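PDB 6OD8: putative aspartyl-tRNA synthetase from Leishmania major, which probably joins L-aspartate to tRNA(Asp) at the expense of ATP, as a class II aminoacyl-tRNA synthetase. Local coordinates for residues K435-R440 against D444-D449. Sequence-based numbering, arbitrary orientation.
Sequences KLVKER and DFFISD. With EDO (1,2-ethanediol), chain K; EDO (1,2-ethanediol), chain E.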
ATOM      1  N   LYS A 435      -2.740  31.194  -9.784  1.00 23.34           N
ATOM      2  CA  LYS A 435      -2.434  31.924 -11.011  1.00 25.01           C
ATOM      3  C   LYS A 435      -1.468  33.069 -10.736  1.00 27.02           C
ATOM      4  O   LYS A 435      -0.498  33.267 -11.477  1.00 25.02           O
ATOM      5  CB  LYS A 435      -3.722  32.444 -11.663  1.00 30.16           C
ATOM      6  N   LEU A 436      -1.719  33.839  -9.670  1.00 27.25           N
ATOM      7  CA  LEU A 436      -0.793  34.908  -9.292  1.00 26.35           C
ATOM      8  C   LEU A 436       0.594  34.359  -8.980  1.00 28.06           C
ATOM      9  O   LEU A 436       1.609  34.971  -9.342  1.00 26.70           O
ATOM     10  CB  LEU A 436      -1.342  35.687  -8.089  1.00 22.28           C
ATOM     11  CG  LEU A 436      -2.620  36.489  -8.345  1.00 30.81           C
ATOM     12  CD1 LEU A 436      -3.230  37.074  -7.054  1.00 33.11           C
ATOM     13  CD2 LEU A 436      -2.313  37.609  -9.321  1.00 35.83           C
ATOM     14  N   VAL A 437       0.657  33.207  -8.303  1.00 20.94           N
ATOM     15  CA  VAL A 437       1.941  32.581  -8.002  1.00 23.82           C
ATOM     16  C   VAL A 437       2.628  32.120  -9.281  1.00 26.96           C
ATOM     17  O   VAL A 437       3.845  32.284  -9.445  1.00 27.56           O
ATOM     18  CB  VAL A 437       1.748  31.425  -7.004  1.00 25.40           C
ATOM     19  CG1 VAL A 437       3.000  30.533  -6.962  1.00 18.83           C
ATOM     20  CG2 VAL A 437       1.420  31.997  -5.613  1.00 21.24           C
ATOM     21  N   LYS A 438       1.866  31.542 -10.215  1.00 23.82           N
ATOM     22  CA  LYS A 438       2.476  31.088 -11.461  1.00 24.31           C
ATOM     23  C   LYS A 438       3.030  32.267 -12.248  1.00 23.09           C
ATOM     24  O   LYS A 438       4.148  32.207 -12.776  1.00 26.32           O
ATOM     25  CB  LYS A 438       1.459  30.298 -12.289  1.00 25.16           C
ATOM     26  CG  LYS A 438       1.978  29.768 -13.641  1.00 29.78           C
ATOM     27  CD  LYS A 438       3.064  28.725 -13.482  1.00 29.13           C
ATOM     28  CE  LYS A 438       3.500  28.155 -14.850  1.00 32.41           C
ATOM     29  NZ  LYS A 438       2.378  27.445 -15.545  1.00 27.92           N
ATOM     30  N   GLU A 439       2.271  33.364 -12.305  1.00 26.04           N
ATOM     31  CA  GLU A 439       2.692  34.521 -13.081  1.00 32.79           C
ATOM     32  C   GLU A 439       3.901  35.207 -12.460  1.00 28.71           C
ATOM     33  O   GLU A 439       4.800  35.643 -13.182  1.00 31.39           O
ATOM     34  CB  GLU A 439       1.521  35.492 -13.229  1.00 35.61           C
ATOM     35  CG  GLU A 439       0.372  34.900 -14.045  1.00 45.02           C
ATOM     36  CD  GLU A 439      -0.826  35.832 -14.181  1.00 55.96           C
ATOM     37  OE1 GLU A 439      -0.871  36.864 -13.472  1.00 53.28           O
ATOM     38  OE2 GLU A 439      -1.723  35.521 -15.004  1.00 57.30           O
ATOM     39  N   ARG A 440       3.959  35.287 -11.126  1.00 26.09           N
ATOM     40  CA  ARG A 440       5.051  35.998 -10.452  1.00 25.38           C
ATOM     41  C   ARG A 440       6.310  35.150 -10.357  1.00 30.35           C
ATOM     42  O   ARG A 440       7.407  35.620 -10.686  1.00 29.16           O
ATOM     43  CB  ARG A 440       4.644  36.416  -9.038  1.00 29.33           C
ATOM     44  CG  ARG A 440       5.700  37.332  -8.385  1.00 33.30           C
ATOM     45  CD  ARG A 440       5.273  37.849  -7.024  1.00 30.72           C
ATOM     46  NE  ARG A 440       6.374  38.491  -6.290  1.00 30.70           N
ATOM     47  CZ  ARG A 440       6.841  39.705  -6.561  1.00 37.28           C
ATOM     48  NH1 ARG A 440       6.324  40.397  -7.568  1.00 35.80           N
ATOM     49  NH2 ARG A 440       7.826  40.229  -5.832  1.00 30.62           N
ATOM     50  N   ASP A 444       4.022  25.957 -10.680  1.00 19.70           N
ATOM     51  CA  ASP A 444       2.709  25.348 -10.495  1.00 20.47           C
ATOM     52  C   ASP A 444       2.540  24.710  -9.121  1.00 20.20           C
ATOM     53  O   ASP A 444       1.474  24.143  -8.854  1.00 22.71           O
ATOM     54  CB  ASP A 444       2.456  24.244 -11.549  1.00 19.09           C
ATOM     55  CG  ASP A 444       2.509  24.754 -12.978  1.00 19.00           C
ATOM     56  OD1 ASP A 444       1.896  25.798 -13.284  1.00 22.34           O
ATOM     57  OD2 ASP A 444       3.162  24.086 -13.804  1.00 27.18           O
ATOM     58  N   PHE A 445       3.558  24.791  -8.252  1.00 18.40           N
ATOM     59  CA  PHE A 445       3.580  24.119  -6.957  1.00 17.76           C
ATOM     60  C   PHE A 445       4.084  25.080  -5.891  1.00 21.90           C
ATOM     61  O   PHE A 445       5.136  25.692  -6.072  1.00 21.47           O
ATOM     62  CB  PHE A 445       4.497  22.895  -6.997  1.00 16.75           C
ATOM     63  CG  PHE A 445       4.448  22.059  -5.737  1.00 23.04           C
ATOM     64  CD1 PHE A 445       3.570  20.992  -5.637  1.00 25.69           C
ATOM     65  CD2 PHE A 445       5.251  22.358  -4.650  1.00 24.44           C
ATOM     66  CE1 PHE A 445       3.508  20.217  -4.484  1.00 26.18           C
ATOM     67  CE2 PHE A 445       5.183  21.590  -3.495  1.00 28.15           C
ATOM     68  CZ  PHE A 445       4.313  20.526  -3.412  1.00 20.64           C
ATOM     69  N   PHE A 446       3.375  25.184  -4.769  1.00 17.91           N
ATOM     70  CA  PHE A 446       3.857  26.065  -3.708  1.00 18.17           C
ATOM     71  C   PHE A 446       3.154  25.707  -2.407  1.00 19.14           C
ATOM     72  O   PHE A 446       2.116  25.035  -2.394  1.00 16.76           O
ATOM     73  CB  PHE A 446       3.672  27.547  -4.060  1.00 18.91           C
ATOM     74  CG  PHE A 446       2.259  28.058  -3.891  1.00 20.77           C
ATOM     75  CD1 PHE A 446       1.879  28.691  -2.722  1.00 23.06           C
ATOM     76  CD2 PHE A 446       1.314  27.898  -4.903  1.00 16.74           C
ATOM     77  CE1 PHE A 446       0.575  29.178  -2.554  1.00 22.93           C
ATOM     78  CE2 PHE A 446       0.011  28.342  -4.731  1.00 23.07           C
ATOM     79  CZ  PHE A 446      -0.352  28.991  -3.566  1.00 24.94           C
ATOM     80  N   ILE A 447       3.750  26.122  -1.298  1.00 18.26           N
ATOM     81  CA  ILE A 447       3.089  25.931  -0.016  1.00 19.60           C
ATOM     82  C   ILE A 447       2.765  27.297   0.576  1.00 19.43           C
ATOM     83  O   ILE A 447       3.515  28.253   0.383  1.00 19.58           O
ATOM     84  CB  ILE A 447       3.926  25.062   0.950  1.00 26.86           C
ATOM     85  CG1 ILE A 447       5.016  25.871   1.629  1.00 27.69           C
ATOM     86  CG2 ILE A 447       4.551  23.899   0.198  1.00 23.90           C
ATOM     87  CD1 ILE A 447       4.638  26.401   3.010  1.00 28.38           C
ATOM     88  N   SER A 448       1.619  27.379   1.262  1.00 18.76           N
ATOM     89  CA  SER A 448       1.194  28.539   2.029  1.00 17.96           C
ATOM     90  C   SER A 448       1.334  28.177   3.496  1.00 18.66           C
ATOM     91  O   SER A 448       0.737  27.197   3.947  1.00 19.04           O
ATOM     92  CB  SER A 448      -0.257  28.929   1.723  1.00 18.57           C
ATOM     93  OG  SER A 448      -0.650  30.085   2.488  1.00 23.43           O
ATOM     94  N   ASP A 449       2.089  28.995   4.231  1.00 23.41           N
ATOM     95  CA  ASP A 449       2.578  28.687   5.566  1.00 21.50           C
ATOM     96  C   ASP A 449       1.818  29.478   6.634  1.00 19.40           C
ATOM     97  O   ASP A 449       1.610  30.685   6.485  1.00 20.65           O
ATOM     98  CB  ASP A 449       4.074  29.013   5.624  1.00 19.76           C
ATOM     99  CG  ASP A 449       4.706  28.579   6.896  1.00 29.01           C
ATOM    100  OD1 ASP A 449       4.283  27.525   7.415  1.00 25.01           O
ATOM    101  OD2 ASP A 449       5.625  29.287   7.379  1.00 24.21           O
TER
HETATM  102  C1  EDO K 609      -1.945  27.812 -11.379  1.00 38.60           C
HETATM  103  O1  EDO K 609      -2.560  28.440 -12.505  1.00 37.15           O
HETATM  104  C2  EDO K 609      -0.570  27.295 -11.751  1.00 36.11           C
HETATM  105  O2  EDO K 609      -0.682  26.094 -12.521  1.00 36.69           O
HETATM  106  C1  EDO E 603       7.113  31.142   4.820  1.00 46.52           C
HETATM  107  O1  EDO E 603       7.706  29.852   4.986  1.00 46.88           O
HETATM  108  C2  EDO E 603       7.686  31.821   3.577  1.00 42.82           C
HETATM  109  O2  EDO E 603       8.867  32.562   3.903  1.00 50.47           O
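Lys-438 reaches from the helix to Asp-444, just before the strand, and closes a salt bridge in which NZ lies 2.8 Å from OD1. The ammonium comes to the syn side of that oxygen, 17° out of the carboxylate plane. Bends at chi2 (66°) and chi4 bring the lysine chain alongside OD1, so that Lys-438 CD also lies 3.2 Å from Asp-444 OD1. Asp-444 OD1 accepts a second bond, from O2 of the chain K 1,2-ethanediol at 2.7 Å; this molecule, probably from the crystallisation liquor, also lies against the lysine CB. The other oxygen, OD2, takes the backbone N-H of Val-362, which leaves both carboxylate oxygens satisfied and should help keep the group charged. Deeper in, the contact turns apolar. Val-437 sets CG2 over the centre of the Phe-446 ring, 4.0 Å from the centroid and 9° off its normal, a CH-pi contact, while CG1 meets CD2 of the ring at 3.7 Å. At the far end of the strand, the Tyr-324 OH hydrogen-bonds to Asp-449 OD1 and the Tyr-325 OH to OD2. A short connection folds helix 427-441 back onto strand 445-449 of the large mixed sheet of the class II synthetase domain, where the strand runs between 400-403 and 472-477; Val-437 also packs on Leu-400, Ile-402 and, from helix 404-412, Leu-410, and Phe-446 stacks with Phe-476.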